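Local coordinates for protein bottromycin amidohydrolase (Streptomyces purpureus, PDB 6I5S) that probably hydrolyses an amide bond of a thiazoline-bearing peptide precursor as the gatekeeper of bottromycin biosynthesis, with a dinuclear zinc site, at residues Pro138-Val142 / Val388-His392; Pro55-Leu59 / Trp69-Pro73; Leu261-Ala265 / Ala335-Ala341; Trp276-Thr280 / Arg322-Asp327. All coordinates share one frame; numbering follows the deposited sequence.

Contact 1: Pro138-Val142 / Val388-His392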
loop_
_atom_site.group_PDB
_atom_site.type_symbol
_atom_site.label_atom_id
_atom_site.label_comp_id
_atom_site.label_asym_id
_atom_site.label_seq_id
_atom_site.Cartn_x
_atom_site.Cartn_y
_atom_site.Cartn_z
ATOM N N PRO A 138 -9.625 -3.349 -6.136
ATOM C CA PRO A 138 -8.879 -3.991 -5.054
ATOM C C PRO A 138 -9.732 -4.016 -3.792
ATOM O O PRO A 138 -10.562 -3.120 -3.568
ATOM C CB PRO A 138 -7.661 -3.084 -4.855
ATOM C CG PRO A 138 -7.716 -2.054 -5.934
ATOM C CD PRO A 138 -9.139 -2.012 -6.456
ATOM N N ARG A 139 -9.449 -5.006 -2.945
ATOM C CA ARG A 139 -10.203 -5.146 -1.698
ATOM C C ARG A 139 -9.593 -4.249 -0.621
ATOM O O ARG A 139 -8.390 -4.355 -0.360
ATOM C CB ARG A 139 -10.145 -6.604 -1.261
ATOM C CG ARG A 139 -10.941 -6.968 0.023
ATOM C CD ARG A 139 -12.471 -6.900 -0.231
ATOM N NE ARG A 139 -13.213 -7.482 0.887
ATOM C CZ ARG A 139 -14.045 -8.521 0.812
ATOM N NH1 ARG A 139 -14.316 -9.123 -0.345
ATOM N NH2 ARG A 139 -14.624 -8.950 1.924
ATOM N N PRO A 140 -10.384 -3.399 0.053
ATOM C CA PRO A 140 -9.833 -2.555 1.121
ATOM C C PRO A 140 -9.858 -3.196 2.493
ATOM O O PRO A 140 -10.707 -4.038 2.827
ATOM C CB PRO A 140 -10.748 -1.321 1.094
ATOM C CG PRO A 140 -12.107 -1.886 0.646
ATOM C CD PRO A 140 -11.822 -3.127 -0.192
ATOM N N TRP A 141 -8.905 -2.731 3.317
ATOM C CA TRP A 141 -8.877 -2.968 4.755
ATOM C C TRP A 141 -8.909 -1.568 5.362
ATOM O O TRP A 141 -8.064 -0.734 5.043
ATOM C CB TRP A 141 -7.639 -3.764 5.166
ATOM C CG TRP A 141 -7.451 -4.134 6.584
ATOM C CD1 TRP A 141 -7.730 -5.350 7.141
ATOM C CD2 TRP A 141 -6.918 -3.332 7.640
ATOM N NE1 TRP A 141 -7.396 -5.365 8.456
ATOM C CE2 TRP A 141 -6.898 -4.137 8.793
ATOM C CE3 TRP A 141 -6.474 -2.011 7.731
ATOM C CZ2 TRP A 141 -6.467 -3.657 10.022
ATOM C CZ3 TRP A 141 -5.997 -1.547 8.948
ATOM C CH2 TRP A 141 -6.021 -2.360 10.077
ATOM N N VAL A 142 -9.929 -1.269 6.165
ATOM C CA VAL A 142 -10.336 0.117 6.376
ATOM C C VAL A 142 -10.245 0.459 7.870
ATOM O O VAL A 142 -10.916 -0.184 8.685
ATOM C CB VAL A 142 -11.764 0.332 5.849
ATOM C CG1 VAL A 142 -12.156 1.781 6.010
ATOM C CG2 VAL A 142 -11.858 -0.175 4.397
ATOM N N VAL A 388 -0.994 -9.356 8.403
ATOM C CA VAL A 388 -1.216 -8.154 9.223
ATOM C C VAL A 388 -2.670 -7.699 9.140
ATOM O O VAL A 388 -3.202 -7.081 10.085
ATOM C CB VAL A 388 -0.249 -7.012 8.817
ATOM C CG1 VAL A 388 -0.697 -6.262 7.553
ATOM C CG2 VAL A 388 -0.095 -6.056 10.007
ATOM N N MET A 389 -3.333 -7.975 8.021
ATOM C CA MET A 389 -4.760 -7.661 7.860
ATOM C C MET A 389 -5.685 -8.687 8.472
ATOM O O MET A 389 -6.922 -8.478 8.495
ATOM C CB MET A 389 -5.078 -7.531 6.377
ATOM C CG MET A 389 -4.460 -6.301 5.719
ATOM S SD MET A 389 -4.994 -5.998 4.003
ATOM C CE MET A 389 -4.391 -7.477 3.176
ATOM N N GLY A 390 -5.154 -9.802 8.957
ATOM C CA GLY A 390 -6.008 -10.776 9.582
ATOM C C GLY A 390 -6.738 -11.637 8.587
ATOM O O GLY A 390 -7.730 -12.285 8.951
ATOM N N TRP A 391 -6.292 -11.642 7.339
ATOM C CA TRP A 391 -6.888 -12.457 6.276
ATOM C C TRP A 391 -6.119 -13.764 6.243
ATOM O O TRP A 391 -5.028 -13.835 5.674
ATOM C CB TRP A 391 -6.799 -11.775 4.914
ATOM C CG TRP A 391 -7.520 -10.460 4.813
ATOM C CD1 TRP A 391 -8.254 -9.858 5.783
ATOM C CD2 TRP A 391 -7.606 -9.613 3.656
ATOM N NE1 TRP A 391 -8.789 -8.683 5.295
ATOM C CE2 TRP A 391 -8.404 -8.508 4.003
ATOM C CE3 TRP A 391 -7.112 -9.698 2.376
ATOM C CZ2 TRP A 391 -8.703 -7.484 3.102
ATOM C CZ3 TRP A 391 -7.386 -8.666 1.461
ATOM C CH2 TRP A 391 -8.134 -7.570 1.837
ATOM N N HIS A 392 -6.690 -14.814 6.820
ATOM C CA HIS A 392 -5.934 -16.036 7.064
ATOM C C HIS A 392 -6.300 -17.173 6.107
ATOM O O HIS A 392 -6.162 -18.347 6.451
ATOM C CB HIS A 392 -6.087 -16.442 8.527
ATOM C CG HIS A 392 -5.366 -15.520 9.470
ATOM N ND1 HIS A 392 -5.860 -15.184 10.715
ATOM C CD2 HIS A 392 -4.192 -14.848 9.337
ATOM C CE1 HIS A 392 -5.019 -14.355 11.308
ATOM N NE2 HIS A 392 -4.001 -14.129 10.492
#
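The Met-389 side chain lies over the indole face of Trp-141 where a strand of the amidohydrolase barrel, 139-142, is met by the Schellman turn that ends helix 383-388. This is the dense, buried part of the contact: Met-389 CG is 3.9 Å from the centroid of the five-membered ring of Trp-141 and 22° off its normal. The sulfur follows obliquely, a Met-aromatic contact in which Met-389 SD stands 4.6 Å from the centroid of the same Trp-141 ring. Trp-141 sets its CG anti to the backbone N (chi1 -178°), and this carries the ring out from the strand toward the turn. Its NE1 finds the carbonyl O of Met-389 at 3.1 Å, but the bond is weak because the N-H is bent to 124°. With the indole gone, as in an alanine here, Met-389 CG and SD would probably lose the ring face they lie on, and the Met-389 carbonyl this weak donor. The other side is partly exposed. There Trp-391 meets Trp-141 only obliquely, while its own six-membered end runs out to Arg-139. The guanidinium of Arg-139 extends past that ring to lie close to the like charges of Arg-131 and Arg-399. What touches closely is the aliphatic stem: Arg-139 CG rests 3.4 Å from Trp-391 CH2.

Contact 2: Pro55-Leu59 / Trp69-Pro73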
loop_
_atom_site.group_PDB
_atom_site.type_symbol
_atom_site.label_atom_id
_atom_site.label_comp_id
_atom_site.label_asym_id
_atom_site.label_seq_id
_atom_site.Cartn_x
_atom_site.Cartn_y
_atom_site.Cartn_z
ATOM N N PRO A 55 6.657 -26.757 -9.405
ATOM C CA PRO A 55 6.622 -27.343 -10.734
ATOM C C PRO A 55 5.393 -26.873 -11.486
ATOM O O PRO A 55 4.428 -26.388 -10.877
ATOM C CB PRO A 55 6.595 -28.860 -10.468
ATOM C CG PRO A 55 6.206 -29.029 -9.063
ATOM C CD PRO A 55 6.746 -27.801 -8.367
ATOM N N PRO A 56 5.394 -26.984 -12.811
ATOM C CA PRO A 56 4.288 -26.428 -13.592
ATOM C C PRO A 56 2.996 -27.172 -13.299
ATOM O O PRO A 56 2.937 -28.400 -13.384
ATOM C CB PRO A 56 4.743 -26.639 -15.047
ATOM C CG PRO A 56 5.739 -27.680 -14.988
ATOM C CD PRO A 56 6.423 -27.577 -13.671
ATOM N N ARG A 57 1.950 -26.426 -12.991
ATOM C CA ARG A 57 0.672 -27.049 -12.725
ATOM C C ARG A 57 -0.430 -26.231 -13.368
ATOM O O ARG A 57 -0.317 -25.015 -13.539
ATOM C CB ARG A 57 0.438 -27.170 -11.228
ATOM C CG ARG A 57 1.437 -28.078 -10.520
ATOM C CD ARG A 57 1.000 -28.326 -9.082
ATOM N NE ARG A 57 1.857 -29.281 -8.389
ATOM C CZ ARG A 57 2.490 -29.037 -7.244
ATOM N NH1 ARG A 57 2.353 -27.863 -6.623
ATOM N NH2 ARG A 57 3.254 -29.981 -6.710
ATOM N N ASP A 58 -1.480 -26.917 -13.762
ATOM C CA ASP A 58 -2.630 -26.237 -14.332
ATOM C C ASP A 58 -3.516 -25.742 -13.209
ATOM O O ASP A 58 -3.934 -26.516 -12.335
ATOM C CB ASP A 58 -3.404 -27.182 -15.252
ATOM C CG ASP A 58 -2.587 -27.709 -16.426
ATOM O OD1 ASP A 58 -1.597 -27.089 -16.876
ATOM O OD2 ASP A 58 -2.979 -28.772 -16.950
ATOM N N LEU A 59 -3.814 -24.454 -13.244
ATOM C CA LEU A 59 -4.537 -23.764 -12.191
ATOM C C LEU A 59 -6.017 -23.675 -12.553
ATOM O O LEU A 59 -6.366 -23.100 -13.587
ATOM C CB LEU A 59 -3.947 -22.362 -12.027
ATOM C CG LEU A 59 -4.777 -21.401 -11.175
ATOM C CD1 LEU A 59 -4.908 -21.929 -9.734
ATOM C CD2 LEU A 59 -4.163 -20.021 -11.182
ATOM N N TRP A 69 -4.923 -27.323 -8.330
ATOM C CA TRP A 69 -3.733 -27.354 -9.166
ATOM C C TRP A 69 -3.604 -28.757 -9.708
ATOM O O TRP A 69 -3.609 -29.706 -8.916
ATOM C CB TRP A 69 -2.474 -27.012 -8.341
ATOM C CG TRP A 69 -2.505 -25.685 -7.683
ATOM C CD1 TRP A 69 -2.995 -25.406 -6.454
ATOM C CD2 TRP A 69 -2.048 -24.445 -8.233
ATOM N NE1 TRP A 69 -2.898 -24.063 -6.204
ATOM C CE2 TRP A 69 -2.299 -23.455 -7.279
ATOM C CE3 TRP A 69 -1.457 -24.079 -9.443
ATOM C CZ2 TRP A 69 -1.971 -22.118 -7.493
ATOM C CZ3 TRP A 69 -1.130 -22.755 -9.645
ATOM C CH2 TRP A 69 -1.386 -21.795 -8.685
ATOM N N SER A 70 -3.458 -28.906 -11.048
ATOM C CA SER A 70 -3.283 -30.232 -11.657
ATOM C C SER A 70 -1.897 -30.324 -12.266
ATOM O O SER A 70 -1.550 -29.450 -13.070
ATOM C CB SER A 70 -4.346 -30.498 -12.740
ATOM O OG SER A 70 -5.655 -30.469 -12.195
ATOM N N PRO A 71 -1.076 -31.328 -11.953
ATOM C CA PRO A 71 0.273 -31.351 -12.534
ATOM C C PRO A 71 0.219 -31.311 -14.047
ATOM O O PRO A 71 -0.524 -32.061 -14.679
ATOM C CB PRO A 71 0.870 -32.674 -12.042
ATOM C CG PRO A 71 -0.159 -33.292 -11.097
ATOM C CD PRO A 71 -1.201 -32.261 -10.823
ATOM N N THR A 72 1.033 -30.469 -14.625
ATOM C CA THR A 72 1.045 -30.361 -16.079
ATOM C C THR A 72 1.739 -31.574 -16.708
ATOM O O THR A 72 2.891 -31.863 -16.381
ATOM C CB THR A 72 1.745 -29.089 -16.496
ATOM O OG1 THR A 72 1.113 -27.964 -15.869
ATOM C CG2 THR A 72 1.704 -28.936 -18.039
ATOM N N PRO A 73 1.094 -32.285 -17.627
ATOM C CA PRO A 73 1.716 -33.503 -18.180
ATOM C C PRO A 73 3.016 -33.170 -18.897
ATOM O O PRO A 73 3.140 -32.093 -19.502
ATOM C CB PRO A 73 0.646 -34.051 -19.147
ATOM C CG PRO A 73 -0.168 -32.898 -19.514
ATOM C CD PRO A 73 -0.173 -31.969 -18.302
HETATM O O HOH W 1 -6.627 -27.860 -12.245
#
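Leu-59 and Trp-69 lie side by side and point the same way on one face of a beta hairpin, formed by strands 57-62 and 65-71. As a non-hydrogen-bonded antiparallel pair they put methyl against ring: Leu-59 CD1 sits over the six-membered ring of Trp-69, 3.6 Å from its centroid and 10° off the normal, a CH-pi contact. Arg-57 crosses the indole at about a right angle, and its aliphatic CD reaches Trp-69 CB at 3.8 Å. Were the indole cut back to an alanine, Leu-59 CD1 would probably face a gap, and Arg-57 CB would lose its neighbour Trp-69 CE3. The hydrogen-bonded pair, Asp-58 and Ser-70, sends its side chains to the other face. Two backbone bonds join the pair, Asp-58 N to Ser-70 O and Ser-70 N to Asp-58 O. A water also links Asp-58 O to Ser-70 OG. Beyond the paired strands, Thr-72 N bonds to Pro-56 O. Asp-58 OD1 accepts from the backbone N of Ala-42, just after strand 38-41, which flanks 57-62 on its other side in the same three-stranded sheet. Asp-58 and Thr-72 side chains cross at about a right angle, with Asp-58 OD1 3.0 Å from Thr-72 OG1.

Contact 3: Leu261-Ala265 / Ala335-Ala341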
loop_
_atom_site.group_PDB
_atom_site.type_symbol
_atom_site.label_atom_id
_atom_site.label_comp_id
_atom_site.label_asym_id
_atom_site.label_seq_id
_atom_site.Cartn_x
_atom_site.Cartn_y
_atom_site.Cartn_z
ATOM N N LEU A 261 16.712 -2.804 18.233
ATOM C CA LEU A 261 15.924 -3.329 17.117
ATOM C C LEU A 261 15.331 -4.719 17.381
ATOM O O LEU A 261 14.282 -5.048 16.841
ATOM C CB LEU A 261 16.770 -3.402 15.833
ATOM C CG LEU A 261 17.368 -2.083 15.333
ATOM C CD1 LEU A 261 18.067 -2.282 14.000
ATOM C CD2 LEU A 261 16.340 -1.003 15.187
ATOM N N ALA A 262 16.013 -5.548 18.180
ATOM C CA ALA A 262 15.496 -6.882 18.486
ATOM C C ALA A 262 14.153 -6.834 19.209
ATOM O O ALA A 262 13.441 -7.845 19.249
ATOM C CB ALA A 262 16.497 -7.662 19.336
ATOM N N GLU A 263 13.797 -5.692 19.800
ATOM C CA GLU A 263 12.452 -5.532 20.326
ATOM C C GLU A 263 11.407 -5.642 19.220
ATOM O O GLU A 263 10.232 -5.881 19.508
ATOM C CB GLU A 263 12.333 -4.189 21.037
ATOM C CG GLU A 263 12.959 -4.168 22.439
ATOM C CD GLU A 263 13.139 -2.754 22.988
ATOM O OE1 GLU A 263 12.371 -1.850 22.585
ATOM O OE2 GLU A 263 14.047 -2.543 23.823
ATOM N N ALA A 264 11.804 -5.497 17.963
ATOM C CA ALA A 264 10.835 -5.541 16.877
ATOM C C ALA A 264 10.635 -6.935 16.297
ATOM O O ALA A 264 9.850 -7.086 15.356
ATOM C CB ALA A 264 11.250 -4.577 15.763
ATOM N N ALA A 265 11.285 -7.958 16.840
ATOM C CA ALA A 265 11.139 -9.288 16.262
ATOM C C ALA A 265 9.697 -9.746 16.340
ATOM O O ALA A 265 9.065 -9.656 17.388
ATOM C CB ALA A 265 12.060 -10.281 16.974
ATOM N N ALA A 335 17.833 -3.837 8.624
ATOM C CA ALA A 335 18.352 -4.361 9.877
ATOM C C ALA A 335 17.220 -4.892 10.751
ATOM O O ALA A 335 17.377 -5.910 11.443
ATOM C CB ALA A 335 19.133 -3.259 10.616
ATOM N N LEU A 336 16.069 -4.223 10.715
ATOM C CA LEU A 336 14.894 -4.721 11.427
ATOM C C LEU A 336 14.461 -6.093 10.898
ATOM O O LEU A 336 14.170 -7.018 11.678
ATOM C CB LEU A 336 13.769 -3.685 11.312
ATOM C CG LEU A 336 13.859 -2.477 12.233
ATOM C CD1 LEU A 336 12.892 -1.349 11.812
ATOM C CD2 LEU A 336 13.561 -2.926 13.655
ATOM N N ALA A 337 14.422 -6.248 9.563
ATOM C CA ALA A 337 14.069 -7.536 8.979
ATOM C C ALA A 337 15.041 -8.620 9.419
ATOM O O ALA A 337 14.637 -9.734 9.767
ATOM C CB ALA A 337 14.038 -7.423 7.471
ATOM N N GLU A 338 16.334 -8.290 9.471
ATOM C CA GLU A 338 17.332 -9.257 9.920
ATOM C C GLU A 338 17.161 -9.610 11.385
ATOM O O GLU A 338 17.526 -10.712 11.795
ATOM C CB GLU A 338 18.747 -8.720 9.659
ATOM C CG GLU A 338 19.173 -8.848 8.197
ATOM C CD GLU A 338 20.368 -7.973 7.833
ATOM O OE1 GLU A 338 20.950 -7.335 8.736
ATOM O OE2 GLU A 338 20.715 -7.916 6.632
ATOM N N GLU A 339 16.590 -8.717 12.193
ATOM C CA GLU A 339 16.277 -9.068 13.590
ATOM C C GLU A 339 14.954 -9.817 13.721
ATOM O O GLU A 339 14.593 -10.203 14.830
ATOM C CB GLU A 339 16.229 -7.822 14.481
ATOM C CG GLU A 339 17.542 -7.090 14.618
ATOM C CD GLU A 339 18.538 -7.861 15.429
ATOM O OE1 GLU A 339 18.116 -8.726 16.233
ATOM O OE2 GLU A 339 19.742 -7.600 15.271
ATOM N N GLY A 340 14.208 -10.001 12.637
ATOM C CA GLY A 340 12.974 -10.755 12.672
ATOM C C GLY A 340 11.707 -9.931 12.557
ATOM O O GLY A 340 10.617 -10.503 12.705
ATOM N N ALA A 341 11.804 -8.608 12.403
ATOM C CA ALA A 341 10.622 -7.804 12.109
ATOM C C ALA A 341 10.020 -8.246 10.775
ATOM O O ALA A 341 10.685 -8.815 9.912
ATOM C CB ALA A 341 10.935 -6.311 12.007
#
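With CG anti to the carbonyl carbon in both Leu-261 (chi1 -59°) and Leu-336 (chi1 -79°), the two leucines cross at about a right angle and their CD2 methyls meet at 3.7 Å. The two branches of Leu-261 divide the work, CD2 going to Leu-336 and CD1 resting 3.7 Å from Ala-335 CB. From the other end of the short 3-10 turn, Ala-264 CB touches the same Leu-336 CD2 at 3.5 Å. Phe-233 borders both leucines. Glu-339 lies nearer the surface; chi1 (-64°) sets its CG against Leu-261 CB, and a bend at chi2 turns the carboxylate so that OE1 comes to 3.7 Å from Ala-262 CB. No hydrogen bond crosses between 261-265 and 335-341. Backbone meets backbone all the same where Ala-341 CA approaches Ala-264 O at 3.4 Å in a CA-H...O contact. The Ala-265 methyl, CB, lies 3.3 Å from Glu-339 O. Gly-340 closes the helix with positive phi, where a CB would press on Ala-265 CB and on the preceding carbonyl. Its backbone is also hydrogen-bonded to Gly-266. The whole is a Schellman motif ending helix 316-338, packed through leucines and alanines against a 3-10 turn.

Contact 4: Trp276-Thr280 / Arg322-Asp327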
loop_
_atom_site.group_PDB
_atom_site.type_symbol
_atom_site.label_atom_id
_atom_site.label_comp_id
_atom_site.label_asym_id
_atom_site.label_seq_id
_atom_site.Cartn_x
_atom_site.Cartn_y
_atom_site.Cartn_z
ATOM N N TRP A 276 8.905 8.886 2.478
ATOM C CA TRP A 276 10.069 9.630 3.001
ATOM C C TRP A 276 10.879 10.272 1.873
ATOM O O TRP A 276 11.240 11.449 1.937
ATOM C CB TRP A 276 10.960 8.685 3.789
ATOM C CG TRP A 276 10.638 8.444 5.240
ATOM C CD1 TRP A 276 10.066 7.306 5.773
ATOM C CD2 TRP A 276 10.905 9.320 6.327
ATOM N NE1 TRP A 276 9.995 7.416 7.147
ATOM C CE2 TRP A 276 10.511 8.640 7.519
ATOM C CE3 TRP A 276 11.499 10.593 6.432
ATOM C CZ2 TRP A 276 10.663 9.203 8.792
ATOM C CZ3 TRP A 276 11.667 11.141 7.704
ATOM C CH2 TRP A 276 11.219 10.447 8.872
ATOM N N ARG A 277 11.201 9.481 0.853
ATOM C CA ARG A 277 11.981 9.967 -0.289
ATOM C C ARG A 277 11.286 11.142 -0.959
ATOM O O ARG A 277 11.893 12.158 -1.257
ATOM C CB ARG A 277 12.158 8.808 -1.276
ATOM C CG ARG A 277 12.992 9.087 -2.557
ATOM C CD ARG A 277 14.512 9.088 -2.257
ATOM N NE ARG A 277 14.911 7.780 -1.756
ATOM C CZ ARG A 277 16.123 7.552 -1.229
ATOM N NH1 ARG A 277 16.434 6.358 -0.769
ATOM N NH2 ARG A 277 17.009 8.525 -1.127
ATOM N N ALA A 278 9.985 11.018 -1.213
ATOM C CA ALA A 278 9.283 12.125 -1.859
ATOM C C ALA A 278 9.228 13.375 -0.996
ATOM O O ALA A 278 9.295 14.486 -1.528
ATOM C CB ALA A 278 7.860 11.656 -2.255
ATOM N N ARG A 279 9.158 13.250 0.343
ATOM C CA ARG A 279 9.117 14.430 1.210
ATOM C C ARG A 279 10.419 15.220 1.228
ATOM O O ARG A 279 10.422 16.385 1.653
ATOM C CB ARG A 279 8.741 14.014 2.653
ATOM C CG ARG A 279 7.324 13.434 2.802
ATOM C CD ARG A 279 7.081 12.777 4.190
ATOM N NE ARG A 279 5.935 11.844 4.228
ATOM C CZ ARG A 279 5.806 10.806 5.067
ATOM N NH1 ARG A 279 6.740 10.510 5.972
ATOM N NH2 ARG A 279 4.745 10.032 4.978
ATOM N N THR A 280 11.542 14.607 0.827
ATOM C CA THR A 280 12.839 15.295 0.884
ATOM C C THR A 280 12.939 16.401 -0.143
ATOM O O THR A 280 13.721 17.340 0.044
ATOM C CB THR A 280 14.012 14.360 0.612
ATOM O OG1 THR A 280 13.929 13.852 -0.719
ATOM C CG2 THR A 280 14.139 13.251 1.640
ATOM N N ARG A 322 19.699 14.945 2.154
ATOM C CA ARG A 322 18.434 14.328 2.577
ATOM C C ARG A 322 18.283 12.935 1.991
ATOM O O ARG A 322 17.820 12.010 2.675
ATOM C CB ARG A 322 17.273 15.219 2.188
ATOM C CG ARG A 322 17.354 16.569 2.874
ATOM C CD ARG A 322 16.180 17.412 2.420
ATOM N NE ARG A 322 16.270 18.783 2.926
ATOM C CZ ARG A 322 15.363 19.724 2.678
ATOM N NH1 ARG A 322 14.292 19.448 1.942
ATOM N NH2 ARG A 322 15.519 20.936 3.171
ATOM N N GLY A 323 18.671 12.753 0.719
ATOM C CA GLY A 323 18.601 11.421 0.140
ATOM C C GLY A 323 19.423 10.403 0.911
ATOM O O GLY A 323 18.988 9.259 1.104
ATOM N N ALA A 324 20.632 10.804 1.356
ATOM C CA ALA A 324 21.455 9.921 2.176
ATOM C C ALA A 324 20.772 9.550 3.495
ATOM O O ALA A 324 20.966 8.436 4.001
ATOM C CB ALA A 324 22.802 10.569 2.465
ATOM N N LEU A 325 20.020 10.472 4.090
ATOM C CA LEU A 325 19.287 10.113 5.315
ATOM C C LEU A 325 18.203 9.068 5.030
ATOM O O LEU A 325 17.998 8.131 5.806
ATOM C CB LEU A 325 18.693 11.375 5.958
ATOM C CG LEU A 325 19.699 12.451 6.383
ATOM C CD1 LEU A 325 18.971 13.701 6.814
ATOM C CD2 LEU A 325 20.583 11.955 7.473
ATOM N N VAL A 326 17.492 9.196 3.914
ATOM C CA VAL A 326 16.474 8.202 3.592
ATOM C C VAL A 326 17.127 6.872 3.246
ATOM O O VAL A 326 16.580 5.812 3.585
ATOM C CB VAL A 326 15.559 8.721 2.492
ATOM C CG1 VAL A 326 14.539 7.686 2.077
ATOM C CG2 VAL A 326 14.871 9.977 2.964
ATOM N N ASP A 327 18.322 6.889 2.622
ATOM C CA ASP A 327 19.050 5.645 2.422
ATOM C C ASP A 327 19.299 4.946 3.759
ATOM O O ASP A 327 19.196 3.719 3.864
ATOM C CB ASP A 327 20.381 5.914 1.720
ATOM C CG ASP A 327 20.225 6.322 0.250
ATOM O OD1 ASP A 327 19.157 6.082 -0.375
ATOM O OD2 ASP A 327 21.218 6.846 -0.297
#
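Helices 273-280 and 316-338 run antiparallel here, their short segments 9.4 Å apart at closest approach and 169° apart in direction. Arg-277 and Val-326 meet across the groove, Val-326 CG1 lying over the centre of the guanidinium face, 3.7 Å from Arg-277 CZ. Two bends in the arginine chain, at chi2 (77°) and again at chi3, turn the group back toward the partner helix. There its NH1 makes a salt bridge to Asp-327 OD1 at 2.8 Å, in the guanidinium plane and nearly along the C-O axis of the acceptor. The planes of guanidinium and carboxylate stand 54° apart. NH2 adds weak bonds to Asp-327 OD1 and to the carbonyl O of Gly-323, while NE pairs with Glu-366, so acidic partners on two sides are likely to hold the charge and fix the rotation of the group. Thr-280 CG2 packs on Val-326 CG2 at 3.6 Å. Thr-280 OG1 turns back to its own helix and donates to Arg-277 O at 2.7 Å. Past it Arg-322 runs extended in the opposite direction, and NH1 reaches Thr-280 O at 2.9 Å, tilted out of the carbonyl plane; its NE pairs with Glu-318. The arrangement is an antiparallel helix pair with Val-326 and Thr-280 packed together, a buried Arg-277 salt-bridged to Asp-327, and Arg-322 bonded to the Thr-280 carbonyl, close to the dinuclear zinc site.

Taken together, the four contacts join segments both near and far in sequence within one amidohydrolase fold. Contact 2 comes first and closes before the others open; it stands about 31 Å from the chain centre and 29 Å, centre to centre, from contact 1. Contact 1 joins a strand of the mixed sheet to the turn after helix 383-388, and the stretch between its segments contains contacts 3 and 4. Those two share helix 316-338, with centres about 22 Å apart. The Trp-141 side chain is about 11 Å and the Trp-276 side chain about 9 Å from a zinc ion, so contacts 1 and 4 probably frame the metal site from different sides, while contact 2 belongs to a peripheral sheet.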